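Local coordinates for sugar kinase, pfkB family (Thermotoga maritima, PDB 2AJR), which probably phosphorylates a fructose phosphate at the expense of ATP, as a magnesium-binding sugar kinase of the pfkB family, at residues 228-233 against 237-242; 293-298 against 325-330; 84-89 against 95-100; 56-61 against 68-73. All coordinates share one frame; numbering follows the deposited sequence.

The four contacts illustrate how a ribokinase-type domain builds its layers: each pins a helix against a strand of the same ten-stranded mixed sheet. In chain order interaction 4 comes first, then 3, 1 and 2. Interactions 3 and 4 have centres only about 9 Å apart and touch, because strands 93-100 and 68-75 are neighbours, joined by the backbone bond from Asn96 N to Ala70 O. Interactions 1 and 2, about 13 Å apart between centres, belong to the other half of the sheet, where it turns antiparallel. Between interactions 2 and 3 the centres are about 34 Å apart, so helices are fastened to the sheet from one outermost strand, 93-100, to the other, 325-329.

Interaction 1: residues 228-233 against 237-242; sequences EKLAEK and SVVSYE
Leu230 rests on Ser237 where the chain returns from helix 220-233 to the sheet, in the second half of a beta-alpha-beta unit that begins with strand 200-201 and belongs to the alpha/beta core of the ribokinase-type fold. The helix segment and the strand run almost antiparallel, at 161°, with their axes closing to 8.1 Å, an approach that small residues permit. The tight part is apolar: Leu230 CB lies 3.7 Å from Ser237 CB, and the CA atoms of Ala231 and Ser237 are 5.7 Å apart. With CG turned anti to the carbonyl carbon (chi1 -65°), the leucine carries CD1 along the strand, where it meets Val239 CG2 at 4.2 Å. Pro203, Leu213 and Val201 also pack on this buried leucine.

The far side of the helix is quite different. Lys229 and Glu232 are exposed there, with their charged ends held well away from the strand, and the partly exposed Glu228 uses its carboxylate in a salt bridge with Lys331, the C-terminal residue. Backbone bonding in this segment is slack, the link from Glu232 N to Glu228 O being weak. Back inside, Ser237 keeps its hydroxyl among buried atoms by bonding it to the backbone carbonyl of Ala227, and this turns OG to within 4.1 Å of the methyl CB of Ala231, one helical turn further on.

Interaction 2: residues 293-298 against 325-330; sequences MAKFGF and FTVERV
Phe325 holds CG between its backbone N and carbonyl carbon (chi1 67°), which raises the ring from the strand toward the helix, while Phe298 sets CG opposite its own N (chi1 -164°) and reaches toward the strand beside it. The two side chains lie alongside, pointing opposite ways, with ring centroids 5.5 Å apart and planes inclined at 59°. Their closest touch is Phe298 CE1 on Phe325 CB, at 3.8 Å. The far end of the Phe325 ring reaches the helix backbone, CZ lying 3.6 Å from Lys295 O.

Helix 290-304 here packs on strand 325-329, the outermost strand at the antiparallel end of the ten-stranded sheet; Ile257 of the adjacent strand 254-259 touches both phenylalanines from within the sheet. With an alanine here instead of Phe325, Phe298 would probably lose the ring it lies against on this strand, and a gap would open beside the Lys295 carbonyl.

Lys295 runs roughly perpendicular to the Phe325 side chain, CG standing 4.0 Å from CE1 of the ring. It then passes over Val327, whose CG2 lies 3.8 Å from Lys295 CD, before the chain bends to take NZ to its salt bridge with Glu292.

Interaction 3: residues 84-89 against 95-100; sequences EELRKI and TNFVYV
The helix segment 84-89 runs nearly antiparallel to strand 95-100, at 165° with axes 10.6 Å apart at closest, and the two backbones come nearest at Arg87 and Thr95, whose CA atoms are 7.7 Å apart. Side chains span that distance in two layers, one greasy and one polar. In the first, Leu86 CD2 sits over the pair Thr95 and Phe97, 3.9 Å from Thr95 CG2 and 4.0 Å from Phe97 CE2, and it meets the phenylalanine at the ring edge, near its plane. Ile55 of helix 53-63 touches both Leu86 and Phe97, closing this buried corner.

In the second layer, on the solvent side, Arg87 bends at chi2 (-140°) and brings its guanidinium across Thr95, so that NH2 stands 3.0 Å from OG1. Thr95 serves both layers because its branches diverge: OG1 lies between backbone N and carbonyl carbon (chi1 68°), toward the arginine, while CG2 is turned to the leucine. A valine in its place removes OG1, and the guanidinium would probably lose its polar neighbour and be freer to swing into solvent. Farther round the helix, Lys88 NZ bridges to Glu85 OE2 from above the carboxylate plane.

This greasy inner and charged outer division is that of an amphipathic crossover helix: strand 68-75, helix 76-89 and strand 93-100 form a beta-alpha-beta unit at the edge of the sheet.

Interaction 4: residues 56-61 against 68-73; sequences NVSIAL and SVATGF. With ACT (acetate ion), chain D.
Ser58 OG is held by two other hydroxyls, Ser68 OG at 3.0 Å and Thr16 OG1 on the neighbouring strand 14-18. Either serine could donate in the bond they share. The contact is buried, so these oxygens satisfy one another at a point where helix 53-63 meets two strands of the sheet. With OG anti to its carbonyl carbon (chi1 -74°), Ser58 points at the strand, and Ser68 OG in turn comes within 3.3 Å of Ser58 CB. Ala70 brings its methyl close as well, CB lying 3.8 Å from Ser58 OG. Such short side chains let the backbones draw close: the CA atoms of Ser58 and Ser68 are 5.9 Å apart.

Two residues earlier, Asn56 faces another way. Its amide is fixed by Asp273 through ND2 and by Lys310 through OD1; an acetate, probably from the crystallisation liquor, adds a weak bond, Asn56 ND2 to OXT at 3.3 Å.

Helix 53-63 lies on the path from strand 14-18 to its parallel neighbour 68-75, a connection interrupted by strands 22-28 and 46-51 of the small four-stranded sheet, as is characteristic of the ribokinase-type fold of pfkB kinases.

Interaction 1: residues 228-233 against 237-242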
loop_
_atom_site.group_PDB
_atom_site.type_symbol
_atom_site.label_atom_id
_atom_site.label_comp_id
_atom_site.label_asym_id
_atom_site.label_seq_id
_atom_site.Cartn_x
_atom_site.Cartn_y
_atom_site.Cartn_z
ATOM N N GLU A 228 -13.458 -8.836 35.767
ATOM C CA GLU A 228 -13.761 -9.826 36.816
ATOM C C GLU A 228 -14.278 -11.159 36.259
ATOM O O GLU A 228 -13.853 -12.222 36.730
ATOM C CB GLU A 228 -14.749 -9.254 37.836
ATOM C CG GLU A 228 -14.168 -8.149 38.707
ATOM C CD GLU A 228 -15.154 -7.617 39.766
ATOM O OE1 GLU A 228 -16.339 -7.351 39.446
ATOM O OE2 GLU A 228 -14.726 -7.445 40.932
ATOM N N LYS A 229 -15.170 -11.095 35.257
ATOM C CA LYS A 229 -15.681 -12.292 34.554
ATOM C C LYS A 229 -14.569 -13.097 33.887
ATOM O O LYS A 229 -14.545 -14.328 33.948
ATOM C CB LYS A 229 -16.692 -11.907 33.467
ATOM C CG LYS A 229 -17.963 -11.278 33.970
ATOM C CD LYS A 229 -19.154 -11.641 33.097
ATOM C CE LYS A 229 -20.486 -11.266 33.757
ATOM N NZ LYS A 229 -21.545 -12.229 33.360
ATOM N N LEU A 230 -13.666 -12.390 33.220
ATOM C CA LEU A 230 -12.516 -13.024 32.602
ATOM C C LEU A 230 -11.598 -13.609 33.655
ATOM O O LEU A 230 -10.985 -14.630 33.430
ATOM C CB LEU A 230 -11.742 -12.023 31.752
ATOM C CG LEU A 230 -12.482 -11.458 30.539
ATOM C CD1 LEU A 230 -11.729 -10.255 29.999
ATOM C CD2 LEU A 230 -12.677 -12.528 29.441
ATOM N N ALA A 231 -11.508 -12.957 34.808
ATOM C CA ALA A 231 -10.634 -13.397 35.892
ATOM C C ALA A 231 -11.206 -14.586 36.665
ATOM O O ALA A 231 -10.495 -15.205 37.470
ATOM C CB ALA A 231 -10.367 -12.243 36.826
ATOM N N GLU A 232 -12.485 -14.894 36.447
ATOM C CA GLU A 232 -13.069 -16.125 36.987
ATOM C C GLU A 232 -12.420 -17.375 36.367
ATOM O O GLU A 232 -12.156 -18.361 37.054
ATOM C CB GLU A 232 -14.581 -16.165 36.756
ATOM C CG GLU A 232 -15.383 -15.294 37.729
ATOM C CD GLU A 232 -16.818 -15.004 37.262
ATOM O OE1 GLU A 232 -17.306 -15.668 36.313
ATOM O OE2 GLU A 232 -17.462 -14.101 37.848
ATOM N N LYS A 233 -12.152 -17.324 35.068
ATOM C CA LYS A 233 -11.668 -18.488 34.345
ATOM C C LYS A 233 -10.168 -18.376 33.986
ATOM O O LYS A 233 -9.502 -19.389 33.789
ATOM C CB LYS A 233 -12.547 -18.690 33.100
ATOM C CG LYS A 233 -14.059 -18.857 33.413
ATOM C CD LYS A 233 -14.945 -18.553 32.192
ATOM N N SER A 237 -6.615 -10.837 33.916
ATOM C CA SER A 237 -7.190 -10.139 32.789
ATOM C C SER A 237 -6.677 -8.710 32.799
ATOM O O SER A 237 -6.557 -8.111 33.857
ATOM C CB SER A 237 -8.715 -10.169 32.864
ATOM O OG SER A 237 -9.201 -9.535 34.026
ATOM N N VAL A 238 -6.337 -8.189 31.623
ATOM C CA VAL A 238 -5.896 -6.808 31.476
ATOM C C VAL A 238 -6.813 -6.161 30.458
ATOM O O VAL A 238 -6.823 -6.552 29.295
ATOM C CB VAL A 238 -4.458 -6.696 30.986
ATOM C CG1 VAL A 238 -4.047 -5.207 30.926
ATOM C CG2 VAL A 238 -3.516 -7.482 31.878
ATOM N N VAL A 239 -7.594 -5.183 30.915
ATOM C CA VAL A 239 -8.646 -4.572 30.110
ATOM C C VAL A 239 -8.417 -3.080 29.969
ATOM O O VAL A 239 -8.219 -2.380 30.949
ATOM C CB VAL A 239 -10.034 -4.828 30.729
ATOM C CG1 VAL A 239 -11.095 -4.106 29.955
ATOM C CG2 VAL A 239 -10.318 -6.336 30.786
ATOM N N SER A 240 -8.465 -2.598 28.729
ATOM C CA SER A 240 -8.160 -1.215 28.438
ATOM C C SER A 240 -9.336 -0.352 28.709
ATOM O O SER A 240 -10.487 -0.729 28.438
ATOM C CB SER A 240 -7.745 -1.025 27.003
ATOM O OG SER A 240 -6.440 -1.518 26.875
ATOM N N TYR A 241 -9.014 0.831 29.218
ATOM C CA TYR A 241 -9.997 1.799 29.595
ATOM C C TYR A 241 -9.485 3.190 29.252
ATOM O O TYR A 241 -8.432 3.606 29.721
ATOM C CB TYR A 241 -10.255 1.665 31.078
ATOM C CG TYR A 241 -11.263 2.641 31.561
ATOM C CD1 TYR A 241 -12.596 2.552 31.146
ATOM C CD2 TYR A 241 -10.893 3.676 32.429
ATOM C CE1 TYR A 241 -13.539 3.460 31.598
ATOM C CE2 TYR A 241 -11.828 4.585 32.878
ATOM C CZ TYR A 241 -13.143 4.474 32.464
ATOM O OH TYR A 241 -14.049 5.374 32.921
ATOM N N GLU A 242 -10.234 3.885 28.407
ATOM C CA GLU A 242 -9.930 5.259 28.006
ATOM C C GLU A 242 -8.513 5.426 27.460
ATOM O O GLU A 242 -7.818 6.380 27.792
ATOM C CB GLU A 242 -10.193 6.220 29.155
ATOM C CG GLU A 242 -11.650 6.249 29.582
ATOM C CD GLU A 242 -12.572 6.832 28.513
ATOM O OE1 GLU A 242 -13.580 6.184 28.161
ATOM O OE2 GLU A 242 -12.301 7.948 28.030
#

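Interaction 2: residues 293-298 against 325-330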
loop_
_atom_site.group_PDB
_atom_site.type_symbol
_atom_site.label_atom_id
_atom_site.label_comp_id
_atom_site.label_asym_id
_atom_site.label_seq_id
_atom_site.Cartn_x
_atom_site.Cartn_y
_atom_site.Cartn_z
HETATM N N MSE A 293 3.557 -8.217 36.582
HETATM C CA MSE A 293 3.552 -8.492 35.144
HETATM C C MSE A 293 2.831 -7.428 34.355
HETATM O O MSE A 293 3.369 -6.928 33.382
HETATM C CB MSE A 293 2.849 -9.789 34.827
HETATM C CG MSE A 293 3.724 -11.000 34.861
HETATM SE SE MSE A 293 2.675 -12.539 34.300
HETATM C CE MSE A 293 1.657 -11.752 32.941
ATOM N N ALA A 294 1.601 -7.106 34.758
ATOM C CA ALA A 294 0.826 -6.067 34.080
ATOM C C ALA A 294 1.524 -4.701 34.141
ATOM O O ALA A 294 1.490 -3.947 33.172
ATOM C CB ALA A 294 -0.564 -5.977 34.662
ATOM N N LYS A 295 2.163 -4.401 35.272
ATOM C CA LYS A 295 2.874 -3.127 35.450
ATOM C C LYS A 295 4.051 -3.015 34.505
ATOM O O LYS A 295 4.310 -1.952 33.938
ATOM C CB LYS A 295 3.372 -2.965 36.896
ATOM C CG LYS A 295 2.275 -2.512 37.881
ATOM C CD LYS A 295 2.655 -2.720 39.350
ATOM C CE LYS A 295 3.736 -1.741 39.822
ATOM N NZ LYS A 295 4.127 -1.984 41.239
ATOM N N PHE A 296 4.784 -4.111 34.365
ATOM C CA PHE A 296 5.916 -4.140 33.465
ATOM C C PHE A 296 5.413 -4.059 32.020
ATOM O O PHE A 296 6.019 -3.393 31.181
ATOM C CB PHE A 296 6.747 -5.405 33.682
ATOM C CG PHE A 296 8.054 -5.409 32.933
ATOM C CD1 PHE A 296 9.175 -4.808 33.473
ATOM C CD2 PHE A 296 8.157 -6.013 31.698
ATOM C CE1 PHE A 296 10.377 -4.807 32.790
ATOM C CE2 PHE A 296 9.351 -6.021 31.014
ATOM C CZ PHE A 296 10.467 -5.411 31.559
ATOM N N GLY A 297 4.294 -4.722 31.743
ATOM C CA GLY A 297 3.669 -4.652 30.436
ATOM C C GLY A 297 3.315 -3.219 30.108
ATOM O O GLY A 297 3.596 -2.743 29.003
ATOM N N PHE A 298 2.730 -2.524 31.086
ATOM C CA PHE A 298 2.276 -1.146 30.901
ATOM C C PHE A 298 3.473 -0.254 30.611
ATOM O O PHE A 298 3.409 0.590 29.732
ATOM C CB PHE A 298 1.492 -0.650 32.137
ATOM C CG PHE A 298 0.672 0.589 31.886
ATOM C CD1 PHE A 298 1.234 1.852 32.023
ATOM C CD2 PHE A 298 -0.654 0.491 31.501
ATOM C CE1 PHE A 298 0.480 2.994 31.774
ATOM C CE2 PHE A 298 -1.416 1.626 31.256
ATOM C CZ PHE A 298 -0.851 2.879 31.398
ATOM N N PHE A 325 3.606 6.173 35.615
ATOM C CA PHE A 325 2.275 5.623 35.812
ATOM C C PHE A 325 1.972 5.356 37.271
ATOM O O PHE A 325 2.883 5.215 38.071
ATOM C CB PHE A 325 2.055 4.371 34.950
ATOM C CG PHE A 325 2.901 3.193 35.339
ATOM C CD1 PHE A 325 2.486 2.323 36.338
ATOM C CD2 PHE A 325 4.088 2.927 34.672
ATOM C CE1 PHE A 325 3.252 1.224 36.692
ATOM C CE2 PHE A 325 4.866 1.821 35.010
ATOM C CZ PHE A 325 4.446 0.970 36.029
ATOM N N THR A 326 0.686 5.313 37.614
ATOM C CA THR A 326 0.258 5.015 38.976
ATOM C C THR A 326 -0.508 3.714 38.975
ATOM O O THR A 326 -1.008 3.298 37.947
ATOM C CB THR A 326 -0.620 6.161 39.617
ATOM O OG1 THR A 326 -1.771 6.429 38.818
ATOM C CG2 THR A 326 0.181 7.461 39.786
ATOM N N VAL A 327 -0.573 3.060 40.129
ATOM C CA VAL A 327 -1.475 1.927 40.351
ATOM C C VAL A 327 -2.416 2.273 41.505
ATOM O O VAL A 327 -1.972 2.687 42.570
ATOM C CB VAL A 327 -0.720 0.619 40.732
ATOM C CG1 VAL A 327 -1.713 -0.559 40.825
ATOM C CG2 VAL A 327 0.410 0.320 39.749
ATOM N N GLU A 328 -3.713 2.112 41.294
ATOM C CA GLU A 328 -4.695 2.280 42.365
ATOM C C GLU A 328 -5.335 0.921 42.562
ATOM O O GLU A 328 -5.408 0.110 41.623
ATOM C CB GLU A 328 -5.784 3.287 41.973
ATOM C CG GLU A 328 -5.283 4.511 41.202
ATOM C CD GLU A 328 -6.402 5.468 40.821
ATOM O OE1 GLU A 328 -7.513 4.982 40.559
ATOM O OE2 GLU A 328 -6.169 6.708 40.810
ATOM N N ARG A 329 -5.805 0.662 43.770
ATOM C CA ARG A 329 -6.557 -0.551 44.023
ATOM C C ARG A 329 -8.037 -0.252 43.925
ATOM O O ARG A 329 -8.541 0.620 44.645
ATOM C CB ARG A 329 -6.240 -1.109 45.397
ATOM C CG ARG A 329 -6.959 -2.392 45.640
ATOM C CD ARG A 329 -6.088 -3.374 46.336
ATOM N NE ARG A 329 -6.779 -4.647 46.471
ATOM C CZ ARG A 329 -6.269 -5.711 47.078
ATOM N NH1 ARG A 329 -5.066 -5.659 47.630
ATOM N NH2 ARG A 329 -6.982 -6.828 47.149
ATOM N N VAL A 330 -8.727 -0.984 43.045
ATOM C CA VAL A 330 -10.155 -0.788 42.820
ATOM C C VAL A 330 -10.989 -1.621 43.814
ATOM O O VAL A 330 -11.897 -1.097 44.444
ATOM C CB VAL A 330 -10.540 -1.134 41.361
ATOM C CG1 VAL A 330 -12.006 -0.806 41.084
ATOM C CG2 VAL A 330 -9.628 -0.405 40.375
#

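Interaction 3: residues 84-89 against 95-100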
loop_
_atom_site.group_PDB
_atom_site.type_symbol
_atom_site.label_atom_id
_atom_site.label_comp_id
_atom_site.label_asym_id
_atom_site.label_seq_id
_atom_site.Cartn_x
_atom_site.Cartn_y
_atom_site.Cartn_z
ATOM N N GLU A 84 11.783 -13.140 5.305
ATOM C CA GLU A 84 13.182 -12.785 5.155
ATOM C C GLU A 84 13.519 -11.599 6.023
ATOM O O GLU A 84 14.519 -11.608 6.725
ATOM C CB GLU A 84 13.520 -12.506 3.698
ATOM C CG GLU A 84 13.690 -13.791 2.929
ATOM C CD GLU A 84 14.202 -13.607 1.516
ATOM O OE1 GLU A 84 14.585 -12.461 1.138
ATOM O OE2 GLU A 84 14.219 -14.637 0.791
ATOM N N GLU A 85 12.666 -10.585 5.995
ATOM C CA GLU A 85 12.852 -9.429 6.855
ATOM C C GLU A 85 12.862 -9.861 8.298
ATOM O O GLU A 85 13.693 -9.411 9.067
ATOM C CB GLU A 85 11.769 -8.368 6.609
ATOM C CG GLU A 85 11.970 -7.585 5.304
ATOM C CD GLU A 85 13.358 -6.978 5.206
ATOM O OE1 GLU A 85 13.809 -6.375 6.206
ATOM O OE2 GLU A 85 14.017 -7.128 4.153
ATOM N N LEU A 86 11.971 -10.775 8.650
ATOM C CA LEU A 86 11.836 -11.200 10.031
ATOM C C LEU A 86 13.095 -11.877 10.498
ATOM O O LEU A 86 13.544 -11.660 11.608
ATOM C CB LEU A 86 10.639 -12.149 10.177
ATOM C CG LEU A 86 10.192 -12.571 11.571
ATOM C CD1 LEU A 86 9.935 -11.373 12.499
ATOM C CD2 LEU A 86 8.963 -13.439 11.449
ATOM N N ARG A 87 13.676 -12.695 9.638
ATOM C CA ARG A 87 14.865 -13.437 9.995
ATOM C C ARG A 87 16.050 -12.518 10.169
ATOM O O ARG A 87 16.943 -12.814 10.960
ATOM C CB ARG A 87 15.169 -14.484 8.935
ATOM C CG ARG A 87 14.254 -15.699 8.997
ATOM C CD ARG A 87 15.040 -16.976 8.735
ATOM N NE ARG A 87 14.164 -18.124 8.516
ATOM C CZ ARG A 87 13.535 -18.398 7.373
ATOM N NH1 ARG A 87 13.657 -17.601 6.313
ATOM N NH2 ARG A 87 12.765 -19.477 7.290
ATOM N N LYS A 88 16.067 -11.409 9.430
ATOM C CA LYS A 88 17.142 -10.423 9.557
ATOM C C LYS A 88 17.079 -9.661 10.875
ATOM O O LYS A 88 18.089 -9.100 11.292
ATOM C CB LYS A 88 17.096 -9.398 8.426
ATOM C CG LYS A 88 17.471 -9.918 7.041
ATOM C CD LYS A 88 17.009 -8.908 5.988
ATOM C CE LYS A 88 17.255 -9.385 4.595
ATOM N NZ LYS A 88 17.026 -8.262 3.654
ATOM N N ILE A 89 15.904 -9.596 11.508
ATOM C CA ILE A 89 15.773 -8.819 12.744
ATOM C C ILE A 89 16.566 -9.442 13.893
ATOM O O ILE A 89 17.183 -8.712 14.657
ATOM C CB ILE A 89 14.318 -8.625 13.169
ATOM C CG1 ILE A 89 13.581 -7.796 12.120
ATOM C CG2 ILE A 89 14.231 -7.923 14.535
ATOM C CD1 ILE A 89 12.189 -7.422 12.496
ATOM N N THR A 95 11.322 -19.078 12.566
ATOM C CA THR A 95 10.037 -19.060 11.899
ATOM C C THR A 95 9.588 -20.489 11.637
ATOM O O THR A 95 10.415 -21.375 11.413
ATOM C CB THR A 95 10.115 -18.281 10.589
ATOM O OG1 THR A 95 10.934 -18.987 9.656
ATOM C CG2 THR A 95 10.683 -16.861 10.844
ATOM N N ASN A 96 8.279 -20.710 11.688
ATOM C CA ASN A 96 7.709 -22.016 11.375
ATOM C C ASN A 96 6.290 -21.835 10.821
ATOM O O ASN A 96 5.298 -22.211 11.446
ATOM C CB ASN A 96 7.720 -22.889 12.630
ATOM C CG ASN A 96 7.256 -24.301 12.364
ATOM O OD1 ASN A 96 7.460 -24.847 11.275
ATOM N ND2 ASN A 96 6.606 -24.898 13.350
ATOM N N PHE A 97 6.214 -21.215 9.660
ATOM C CA PHE A 97 4.955 -20.779 9.086
ATOM C C PHE A 97 4.463 -21.774 8.051
ATOM O O PHE A 97 5.248 -22.269 7.268
ATOM C CB PHE A 97 5.154 -19.449 8.356
ATOM C CG PHE A 97 5.405 -18.292 9.254
ATOM C CD1 PHE A 97 4.401 -17.809 10.068
ATOM C CD2 PHE A 97 6.625 -17.656 9.262
ATOM C CE1 PHE A 97 4.621 -16.731 10.912
ATOM C CE2 PHE A 97 6.850 -16.568 10.097
ATOM C CZ PHE A 97 5.840 -16.109 10.924
ATOM N N VAL A 98 3.164 -22.017 7.995
ATOM C CA VAL A 98 2.599 -22.784 6.898
ATOM C C VAL A 98 2.409 -21.842 5.714
ATOM O O VAL A 98 1.755 -20.795 5.840
ATOM C CB VAL A 98 1.256 -23.385 7.287
ATOM C CG1 VAL A 98 0.505 -23.873 6.054
ATOM C CG2 VAL A 98 1.478 -24.485 8.289
ATOM N N TYR A 99 2.978 -22.224 4.575
ATOM C CA TYR A 99 2.926 -21.430 3.360
ATOM C C TYR A 99 1.647 -21.713 2.607
ATOM O O TYR A 99 1.346 -22.860 2.328
ATOM C CB TYR A 99 4.145 -21.729 2.486
ATOM C CG TYR A 99 5.370 -21.073 3.067
ATOM C CD1 TYR A 99 6.010 -21.624 4.168
ATOM C CD2 TYR A 99 5.855 -19.871 2.557
ATOM C CE1 TYR A 99 7.098 -21.015 4.739
ATOM C CE2 TYR A 99 6.968 -19.259 3.123
ATOM C CZ TYR A 99 7.574 -19.840 4.220
ATOM O OH TYR A 99 8.666 -19.265 4.802
ATOM N N VAL A 100 0.903 -20.665 2.287
ATOM C CA VAL A 100 -0.398 -20.802 1.662
ATOM C C VAL A 100 -0.374 -20.151 0.285
ATOM O O VAL A 100 0.541 -19.407 -0.037
ATOM C CB VAL A 100 -1.526 -20.186 2.553
ATOM C CG1 VAL A 100 -1.612 -20.903 3.879
ATOM C CG2 VAL A 100 -1.305 -18.683 2.804
#

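Interaction 4: residues 56-61 against 68-73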
loop_
_atom_site.group_PDB
_atom_site.type_symbol
_atom_site.label_atom_id
_atom_site.label_comp_id
_atom_site.label_asym_id
_atom_site.label_seq_id
_atom_site.Cartn_x
_atom_site.Cartn_y
_atom_site.Cartn_z
ATOM N N ASN A 56 5.019 -9.198 16.154
ATOM C CA ASN A 56 5.556 -8.030 16.859
ATOM C C ASN A 56 6.007 -8.455 18.270
ATOM O O ASN A 56 6.998 -7.934 18.791
ATOM C CB ASN A 56 4.538 -6.872 16.968
ATOM C CG ASN A 56 4.164 -6.220 15.616
ATOM O OD1 ASN A 56 4.972 -6.077 14.694
ATOM N ND2 ASN A 56 2.921 -5.770 15.538
ATOM N N VAL A 57 5.279 -9.396 18.878
ATOM C CA VAL A 57 5.669 -9.930 20.191
ATOM C C VAL A 57 7.001 -10.655 20.086
ATOM O O VAL A 57 7.852 -10.476 20.944
ATOM C CB VAL A 57 4.596 -10.857 20.802
ATOM C CG1 VAL A 57 5.139 -11.605 22.015
ATOM C CG2 VAL A 57 3.358 -10.057 21.176
ATOM N N SER A 58 7.198 -11.436 19.028
ATOM C CA SER A 58 8.501 -12.040 18.766
ATOM C C SER A 58 9.601 -10.999 18.602
ATOM O O SER A 58 10.686 -11.140 19.156
ATOM C CB SER A 58 8.457 -12.931 17.525
ATOM O OG SER A 58 7.765 -14.147 17.787
ATOM N N ILE A 59 9.330 -9.951 17.834
ATOM C CA ILE A 59 10.316 -8.881 17.657
ATOM C C ILE A 59 10.605 -8.250 19.030
ATOM O O ILE A 59 11.761 -8.161 19.435
ATOM C CB ILE A 59 9.858 -7.834 16.596
ATOM C CG1 ILE A 59 9.817 -8.492 15.204
ATOM C CG2 ILE A 59 10.784 -6.600 16.585
ATOM C CD1 ILE A 59 8.937 -7.780 14.172
ATOM N N ALA A 60 9.555 -7.854 19.744
ATOM C CA ALA A 60 9.668 -7.343 21.120
ATOM C C ALA A 60 10.505 -8.249 22.052
ATOM O O ALA A 60 11.438 -7.787 22.710
ATOM C CB ALA A 60 8.288 -7.140 21.712
ATOM N N LEU A 61 10.173 -9.530 22.116
ATOM C CA LEU A 61 10.933 -10.446 22.955
ATOM C C LEU A 61 12.420 -10.517 22.550
ATOM O O LEU A 61 13.304 -10.590 23.426
ATOM C CB LEU A 61 10.296 -11.840 22.962
ATOM C CG LEU A 61 8.959 -11.935 23.692
ATOM C CD1 LEU A 61 8.346 -13.315 23.484
ATOM C CD2 LEU A 61 9.108 -11.621 25.178
ATOM N N SER A 68 12.108 -16.805 20.467
ATOM C CA SER A 68 10.773 -17.319 20.222
ATOM C C SER A 68 10.724 -18.092 18.923
ATOM O O SER A 68 11.560 -17.883 18.057
ATOM C CB SER A 68 9.731 -16.178 20.202
ATOM O OG SER A 68 10.110 -15.083 19.359
ATOM N N VAL A 69 9.750 -18.994 18.807
ATOM C CA VAL A 69 9.321 -19.514 17.507
ATOM C C VAL A 69 8.060 -18.780 17.073
ATOM O O VAL A 69 7.096 -18.688 17.838
ATOM C CB VAL A 69 9.005 -21.009 17.550
ATOM C CG1 VAL A 69 8.478 -21.479 16.181
ATOM C CG2 VAL A 69 10.247 -21.788 17.954
ATOM N N ALA A 70 8.076 -18.250 15.851
ATOM C CA ALA A 70 6.930 -17.541 15.300
ATOM C C ALA A 70 6.218 -18.445 14.306
ATOM O O ALA A 70 6.834 -18.920 13.352
ATOM C CB ALA A 70 7.370 -16.257 14.613
ATOM N N THR A 71 4.924 -18.680 14.520
ATOM C CA THR A 71 4.131 -19.452 13.573
ATOM C C THR A 71 2.846 -18.726 13.108
ATOM O O THR A 71 2.493 -17.670 13.634
ATOM C CB THR A 71 3.781 -20.838 14.148
ATOM O OG1 THR A 71 3.337 -21.679 13.072
ATOM C CG2 THR A 71 2.713 -20.725 15.207
ATOM N N GLY A 72 2.176 -19.319 12.113
ATOM C CA GLY A 72 1.068 -18.684 11.406
ATOM C C GLY A 72 0.989 -19.082 9.933
ATOM O O GLY A 72 1.504 -20.124 9.526
ATOM N N PHE A 73 0.337 -18.250 9.126
ATOM C CA PHE A 73 0.273 -18.485 7.690
ATOM C C PHE A 73 0.957 -17.340 6.967
ATOM O O PHE A 73 0.766 -16.201 7.330
ATOM C CB PHE A 73 -1.174 -18.575 7.213
ATOM C CG PHE A 73 -1.974 -19.645 7.886
ATOM C CD1 PHE A 73 -1.748 -20.981 7.593
ATOM C CD2 PHE A 73 -2.963 -19.322 8.795
ATOM C CE1 PHE A 73 -2.482 -21.982 8.215
ATOM C CE2 PHE A 73 -3.702 -20.325 9.421
ATOM C CZ PHE A 73 -3.452 -21.657 9.127
HETATM C C ACT D . -0.438 -4.959 12.890
HETATM O O ACT D . -0.835 -4.636 11.695
HETATM O OXT ACT D . 0.750 -4.660 13.249
HETATM C CH3 ACT D . -1.302 -5.718 13.857
#